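Local coordinates for protein tRNA-splicing ligase RtcB (PDB 2EPG) that probably joins RNA ends as a GTP-dependent, manganese-requiring RNA ligase, taking 3'-phosphate or 2',3'-cyclic phosphate ends together with 5'-hydroxyl ends, at residues V195-Q206 with R250-D259; A359-H367 with V393-M401. All blocks are in the same frame, centred on the assembly; numbering follows the deposited sequence.

Contact 1: residues V195-Q206 with R250-D259; sequences VSERAFERGAPQ and RGLGHQVCQD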
# COMPACT_ATOMS: atom_id res chain seq x y z
N VAL A 195 -10.84 -9.29 16.37
CA VAL A 195 -11.60 -8.86 15.20
C VAL A 195 -13.08 -9.12 15.52
O VAL A 195 -13.44 -10.24 15.88
CB VAL A 195 -11.18 -9.67 13.96
CG1 VAL A 195 -12.08 -9.33 12.76
CG2 VAL A 195 -9.72 -9.40 13.64
N SER A 196 -13.92 -8.10 15.40
CA SER A 196 -15.34 -8.24 15.72
C SER A 196 -16.05 -9.21 14.81
O SER A 196 -15.62 -9.45 13.68
CB SER A 196 -16.05 -6.88 15.66
OG SER A 196 -16.29 -6.49 14.32
N GLU A 197 -17.15 -9.78 15.30
CA GLU A 197 -17.94 -10.73 14.53
C GLU A 197 -18.36 -10.08 13.24
O GLU A 197 -18.32 -10.69 12.18
CB GLU A 197 -19.21 -11.15 15.27
CG GLU A 197 -19.00 -11.76 16.62
CD GLU A 197 -20.30 -12.25 17.20
OE1 GLU A 197 -20.85 -13.22 16.65
OE2 GLU A 197 -20.78 -11.66 18.19
N ARG A 198 -18.80 -8.83 13.35
CA ARG A 198 -19.26 -8.08 12.20
C ARG A 198 -18.16 -7.94 11.14
O ARG A 198 -18.42 -8.12 9.95
CB ARG A 198 -19.73 -6.70 12.66
CG ARG A 198 -20.18 -5.80 11.55
CD ARG A 198 -20.72 -4.51 12.13
NE ARG A 198 -21.14 -3.57 11.10
CZ ARG A 198 -21.82 -2.46 11.35
NH1 ARG A 198 -22.17 -1.65 10.36
NH2 ARG A 198 -22.17 -2.17 12.59
N ALA A 199 -16.94 -7.61 11.57
CA ALA A 199 -15.84 -7.47 10.62
C ALA A 199 -15.53 -8.82 9.99
O ALA A 199 -15.34 -8.93 8.79
CB ALA A 199 -14.61 -6.92 11.33
N PHE A 200 -15.51 -9.86 10.81
CA PHE A 200 -15.21 -11.19 10.32
C PHE A 200 -16.18 -11.68 9.24
O PHE A 200 -15.75 -12.13 8.17
CB PHE A 200 -15.20 -12.17 11.49
CG PHE A 200 -14.82 -13.56 11.09
CD1 PHE A 200 -15.68 -14.34 10.34
CD2 PHE A 200 -13.57 -14.07 11.45
CE1 PHE A 200 -15.32 -15.62 9.94
CE2 PHE A 200 -13.19 -15.35 11.05
CZ PHE A 200 -14.07 -16.13 10.30
N GLU A 201 -17.48 -11.62 9.52
CA GLU A 201 -18.49 -12.06 8.56
C GLU A 201 -18.59 -11.14 7.35
O GLU A 201 -18.91 -11.59 6.25
CB GLU A 201 -19.87 -12.14 9.24
CG GLU A 201 -19.99 -13.18 10.35
CD GLU A 201 -21.34 -13.14 11.06
OE1 GLU A 201 -21.53 -13.92 12.02
OE2 GLU A 201 -22.20 -12.32 10.67
N ARG A 202 -18.33 -9.86 7.56
CA ARG A 202 -18.42 -8.87 6.48
C ARG A 202 -17.34 -9.05 5.41
O ARG A 202 -17.59 -8.81 4.23
CB ARG A 202 -18.33 -7.47 7.08
CG ARG A 202 -18.39 -6.35 6.07
CD ARG A 202 -18.33 -5.00 6.77
NE ARG A 202 -18.14 -3.91 5.82
CZ ARG A 202 -17.87 -2.66 6.17
NH1 ARG A 202 -17.71 -1.73 5.23
NH2 ARG A 202 -17.75 -2.33 7.45
N GLY A 203 -16.15 -9.48 5.82
CA GLY A 203 -15.07 -9.68 4.87
C GLY A 203 -14.81 -11.12 4.49
O GLY A 203 -14.25 -11.38 3.43
N ALA A 204 -15.21 -12.06 5.33
CA ALA A 204 -14.99 -13.48 5.08
C ALA A 204 -15.42 -13.98 3.69
O ALA A 204 -14.67 -14.68 3.02
CB ALA A 204 -15.67 -14.32 6.17
N PRO A 205 -16.65 -13.66 3.26
CA PRO A 205 -17.08 -14.12 1.94
C PRO A 205 -16.56 -13.25 0.81
O PRO A 205 -16.92 -13.45 -0.35
CB PRO A 205 -18.60 -14.07 2.05
CG PRO A 205 -18.82 -12.86 2.90
CD PRO A 205 -17.77 -13.04 4.00
N GLN A 206 -15.73 -12.27 1.14
CA GLN A 206 -15.19 -11.37 0.12
C GLN A 206 -13.78 -11.76 -0.32
O GLN A 206 -13.24 -11.18 -1.26
CB GLN A 206 -15.19 -9.93 0.63
CG GLN A 206 -16.57 -9.41 1.06
CD GLN A 206 -16.54 -7.98 1.60
OE1 GLN A 206 -15.76 -7.65 2.51
NE2 GLN A 206 -17.40 -7.13 1.05
N ARG A 250 -10.95 -5.35 2.16
CA ARG A 250 -12.37 -5.29 1.86
C ARG A 250 -13.23 -4.80 3.04
O ARG A 250 -12.89 -3.81 3.69
CB ARG A 250 -12.81 -6.66 1.38
CG ARG A 250 -11.94 -7.16 0.23
CD ARG A 250 -12.29 -6.52 -1.13
NE ARG A 250 -13.45 -7.18 -1.75
CZ ARG A 250 -14.70 -6.72 -1.69
NH1 ARG A 250 -15.68 -7.41 -2.27
NH2 ARG A 250 -14.97 -5.57 -1.08
N GLY A 251 -14.35 -5.46 3.32
CA GLY A 251 -15.17 -4.98 4.42
C GLY A 251 -14.62 -5.22 5.81
O GLY A 251 -14.95 -4.50 6.76
N LEU A 252 -13.78 -6.24 5.94
CA LEU A 252 -13.20 -6.61 7.21
C LEU A 252 -12.31 -5.51 7.80
O LEU A 252 -12.46 -5.13 8.97
CB LEU A 252 -12.43 -7.92 7.02
CG LEU A 252 -12.05 -8.80 8.19
CD1 LEU A 252 -11.86 -10.22 7.69
CD2 LEU A 252 -10.79 -8.28 8.84
N GLY A 253 -11.41 -4.97 6.98
CA GLY A 253 -10.53 -3.93 7.47
C GLY A 253 -11.26 -2.64 7.79
O GLY A 253 -10.96 -1.95 8.76
N HIS A 254 -12.22 -2.30 6.95
CA HIS A 254 -13.00 -1.09 7.15
C HIS A 254 -13.72 -1.18 8.51
O HIS A 254 -13.69 -0.24 9.30
CB HIS A 254 -14.02 -0.95 6.02
CG HIS A 254 -14.72 0.37 5.99
ND1 HIS A 254 -14.26 1.43 5.24
CD2 HIS A 254 -15.85 0.80 6.60
CE1 HIS A 254 -15.08 2.46 5.39
NE2 HIS A 254 -16.05 2.10 6.21
N GLN A 255 -14.35 -2.32 8.77
CA GLN A 255 -15.08 -2.52 10.02
C GLN A 255 -14.15 -2.44 11.23
O GLN A 255 -14.48 -1.80 12.22
CB GLN A 255 -15.81 -3.87 10.02
CG GLN A 255 -16.84 -4.04 11.14
CD GLN A 255 -17.89 -2.94 11.11
OE1 GLN A 255 -18.55 -2.74 10.10
NE2 GLN A 255 -18.03 -2.22 12.21
N VAL A 256 -12.99 -3.09 11.15
CA VAL A 256 -12.02 -3.05 12.24
C VAL A 256 -11.62 -1.61 12.57
O VAL A 256 -11.42 -1.25 13.74
CB VAL A 256 -10.75 -3.86 11.89
CG1 VAL A 256 -9.63 -3.56 12.89
CG2 VAL A 256 -11.06 -5.34 11.91
N CYS A 257 -11.51 -0.77 11.55
CA CYS A 257 -11.14 0.62 11.79
C CYS A 257 -12.26 1.31 12.55
O CYS A 257 -12.03 2.02 13.52
CB CYS A 257 -10.87 1.34 10.46
SG CYS A 257 -10.34 3.10 10.63
N GLN A 258 -13.49 1.08 12.09
CA GLN A 258 -14.68 1.66 12.71
C GLN A 258 -14.85 1.21 14.15
O GLN A 258 -15.09 2.02 15.04
CB GLN A 258 -15.93 1.28 11.91
CG GLN A 258 -17.23 1.75 12.53
CD GLN A 258 -17.42 3.25 12.42
OE1 GLN A 258 -17.61 3.78 11.32
NE2 GLN A 258 -17.38 3.95 13.55
N ASP A 259 -14.72 -0.09 14.38
CA ASP A 259 -14.86 -0.67 15.71
C ASP A 259 -13.91 -0.02 16.70
O ASP A 259 -14.30 0.30 17.83
CB ASP A 259 -14.56 -2.17 15.68
CG ASP A 259 -15.60 -2.98 14.91
OD1 ASP A 259 -15.32 -4.15 14.60
OD2 ASP A 259 -16.70 -2.45 14.63
O HOH W 1 -13.04 -5.22 15.18
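V195 opens the contact by laying CG1 near the methyls of L252 and V256. At S196, the N-cap of helix 197-203, the hydroxyl works in two directions: OG accepts from A199 N and gives its proton to D259 OD1 at 2.5 Å, meeting the carboxylate on its syn side. A water joins S196 N to the same oxygen. The extended chain of R198 crosses Q255 at about a right angle; Q255 NE2 lies over one face of the guanidinium, toward its rim, the two planes 29° apart. A199 is a knob in a hole formed by L252, Q255, V256 and D259, its CB 3.5 Å from Q255 CB. With its CG trans to the backbone N (chi1 179°), R202 runs straight out over helix 250-259, one guanidinium face above G251 O, while NH2 makes a weak bond to Q255 OE1 (2.8 Å). The other end of that amide, Q255 NE2, donates to D259 OD2. A leucine in place of R202 would probably leave Q255 OE1 without this donor and the amide freer to turn. G203 permits the close pass, since any CB there would strike L252 CB. Beyond it, Q206 OE1 accepts from G251 N at 2.7 Å, and its amide carbon lies over the rim of one face of the R250 guanidinium, whose NE is bonded to T209. The helices run nearly antiparallel (162°), their axes 6.9 Å apart at closest. Of the neighbouring helices, 288-321 receives V195, L252 and V256, and 153-162 receives F200 and A204.

Contact 2: residues A359-H367 with V393-M401; sequences ATRAFGPGH and VLAGTEKAM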
# COMPACT_ATOMS: atom_id res chain seq x y z
N ALA A 359 0.94 5.76 1.72
CA ALA A 359 2.39 5.90 1.58
C ALA A 359 2.89 4.48 1.70
O ALA A 359 2.20 3.61 2.26
CB ALA A 359 2.97 6.78 2.68
N THR A 360 4.08 4.23 1.17
CA THR A 360 4.64 2.90 1.16
C THR A 360 5.91 2.74 1.96
O THR A 360 6.61 3.71 2.20
CB THR A 360 5.01 2.46 -0.28
OG1 THR A 360 5.85 3.47 -0.87
CG2 THR A 360 3.76 2.28 -1.13
N ARG A 361 6.17 1.50 2.36
CA ARG A 361 7.41 1.19 3.04
C ARG A 361 8.32 1.14 1.83
O ARG A 361 7.90 0.69 0.76
CB ARG A 361 7.37 -0.20 3.70
CG ARG A 361 8.56 -0.46 4.60
CD ARG A 361 8.65 -1.93 5.03
NE ARG A 361 9.03 -2.80 3.93
CZ ARG A 361 9.30 -4.10 4.08
NH1 ARG A 361 9.65 -4.83 3.03
NH2 ARG A 361 9.22 -4.66 5.27
N ALA A 362 9.55 1.59 1.98
CA ALA A 362 10.45 1.63 0.84
C ALA A 362 11.89 1.45 1.30
O ALA A 362 12.70 2.38 1.23
CB ALA A 362 10.29 2.96 0.11
N PHE A 363 12.18 0.24 1.79
CA PHE A 363 13.51 -0.07 2.27
C PHE A 363 14.57 0.01 1.17
O PHE A 363 14.30 -0.23 -0.03
CB PHE A 363 13.50 -1.44 2.95
CG PHE A 363 12.85 -1.43 4.31
CD1 PHE A 363 12.60 -2.62 4.99
CD2 PHE A 363 12.46 -0.22 4.91
CE1 PHE A 363 11.97 -2.61 6.24
CE2 PHE A 363 11.84 -0.19 6.16
CZ PHE A 363 11.59 -1.39 6.83
N GLY A 364 15.79 0.35 1.58
CA GLY A 364 16.87 0.52 0.62
C GLY A 364 17.89 -0.60 0.55
O GLY A 364 17.80 -1.58 1.29
N PRO A 365 18.90 -0.44 -0.32
CA PRO A 365 19.98 -1.42 -0.53
C PRO A 365 20.59 -1.92 0.78
O PRO A 365 20.78 -1.15 1.71
CB PRO A 365 20.99 -0.63 -1.38
CG PRO A 365 20.08 0.27 -2.20
CD PRO A 365 19.10 0.77 -1.14
N GLY A 366 20.87 -3.21 0.84
CA GLY A 366 21.46 -3.80 2.03
C GLY A 366 20.52 -4.19 3.17
O GLY A 366 20.93 -4.89 4.09
N HIS A 367 19.26 -3.76 3.11
CA HIS A 367 18.32 -4.08 4.17
C HIS A 367 17.97 -5.57 4.23
O HIS A 367 17.57 -6.16 3.23
CB HIS A 367 17.04 -3.25 4.01
CG HIS A 367 16.26 -3.09 5.27
ND1 HIS A 367 15.64 -4.15 5.90
CD2 HIS A 367 16.05 -2.01 6.06
CE1 HIS A 367 15.09 -3.73 7.02
NE2 HIS A 367 15.32 -2.43 7.14
N VAL A 393 7.29 1.77 -11.25
CA VAL A 393 7.99 0.88 -10.35
C VAL A 393 9.22 1.71 -9.94
O VAL A 393 9.97 2.17 -10.81
CB VAL A 393 8.47 -0.41 -11.04
CG1 VAL A 393 9.27 -1.24 -10.05
CG2 VAL A 393 7.26 -1.21 -11.57
N LEU A 394 9.38 1.93 -8.64
CA LEU A 394 10.51 2.67 -8.12
C LEU A 394 11.30 1.69 -7.28
O LEU A 394 10.92 0.52 -7.18
CB LEU A 394 10.04 3.84 -7.24
CG LEU A 394 8.90 4.71 -7.81
CD1 LEU A 394 8.50 5.79 -6.80
CD2 LEU A 394 9.33 5.34 -9.12
N ALA A 395 12.40 2.14 -6.69
CA ALA A 395 13.20 1.31 -5.81
C ALA A 395 13.48 2.14 -4.56
O ALA A 395 13.67 3.36 -4.66
CB ALA A 395 14.50 0.88 -6.48
N GLY A 396 13.49 1.50 -3.40
CA GLY A 396 13.75 2.19 -2.14
C GLY A 396 15.19 2.67 -2.06
O GLY A 396 16.08 2.08 -2.67
N THR A 397 15.45 3.72 -1.30
CA THR A 397 16.80 4.25 -1.23
C THR A 397 17.36 4.33 0.16
O THR A 397 16.64 4.26 1.15
CB THR A 397 16.87 5.66 -1.81
OG1 THR A 397 16.18 6.55 -0.93
CG2 THR A 397 16.20 5.69 -3.19
N GLU A 398 18.67 4.50 0.22
CA GLU A 398 19.36 4.61 1.49
C GLU A 398 18.98 5.92 2.14
O GLU A 398 18.79 5.98 3.35
CB GLU A 398 20.89 4.53 1.28
CG GLU A 398 21.36 3.12 0.91
CD GLU A 398 22.83 3.05 0.53
OE1 GLU A 398 23.18 3.52 -0.58
OE2 GLU A 398 23.64 2.52 1.33
N LYS A 399 18.83 6.97 1.33
CA LYS A 399 18.47 8.28 1.86
C LYS A 399 17.13 8.23 2.59
O LYS A 399 16.94 8.88 3.63
CB LYS A 399 18.39 9.33 0.75
CG LYS A 399 17.96 10.69 1.26
CD LYS A 399 18.05 11.76 0.19
CE LYS A 399 17.81 13.13 0.77
NZ LYS A 399 17.91 14.19 -0.28
N ALA A 400 16.19 7.47 2.03
CA ALA A 400 14.87 7.31 2.62
C ALA A 400 15.01 6.68 4.01
O ALA A 400 14.26 7.01 4.92
CB ALA A 400 13.98 6.39 1.72
N MSE A 401 15.97 5.77 4.17
CA MSE A 401 16.17 5.15 5.48
C MSE A 401 16.51 6.24 6.50
O MSE A 401 16.12 6.16 7.66
CB MSE A 401 17.32 4.14 5.46
CG MSE A 401 17.09 2.86 4.66
SE MSE A 401 15.46 1.78 5.06
CE MSE A 401 15.64 1.52 6.98
O HOH W 2 12.70 5.05 -0.74
O HOH W 3 14.89 3.10 2.54
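The selenium of M401 approaches the F363 ring obliquely, with SE 3.6 Å from CD2 and, seen from the ring centroid, 51° off the ring normal, a Met-aromatic contact in its selenomethionine form. Bends at chi2 (-54°) and chi3 (-53°) fold the M401 chain back toward the 359-367 segment and carry its methyl to H367, where CE sits in the plane of the imidazole at its edge, 3.7 Å from CD2. F363 CD1 lies over the centre of the H367 imidazole and H367 NE2 over the F363 rim, while R361 CD lies over the rim of the opposite face of F363. H367 ND1 is bonded to E369 N, which limits how the imidazole can turn. Farther along, P365 puts CD against E398 CG, 3.9 Å away, the two side chains meeting at a slant. Between these groups the backbones come close: G396 CA lies 3.3 Å from F363 O and 3.5 Å from A362 O, both CA-H...O contacts, at a position where a side chain would collide with both carbonyls. T397, the N-cap of helix 398-403, accepts from A400 N with OG1, which is also hydrogen-bonded to G471 O. The segments share no direct hydrogen bond; one water donates to A362 O (2.7 Å) and T397 O, and a second accepts from T397 N and donates only weakly to A362 O. Cohesion therefore rests largely on dispersion, a polarisable chalcogen (here selenium in place of methionine's sulfur), weak C-H donors and bridging water.

Contacts 1 and 2 lie on opposite sides of the chain's centre, their own centres 31 Å apart and their nearest atoms about 15 Å apart, without touching. Contact 1 lies close to predicted metal ligands, whereas contact 2 stands farther from the predicted catalytic site. In contact 1, the R250 side chain comes within about 6 Å of that of H215, and H254 equally near that of D106, two predicted manganese ligands. In contact 2, the A362 side chain is about 10 Å from those of H410, the predicted guanylylated histidine, and H339, a predicted GMP and manganese ligand. The predicted metal and GMP sites overlap, since H215 and H339 are assigned to both.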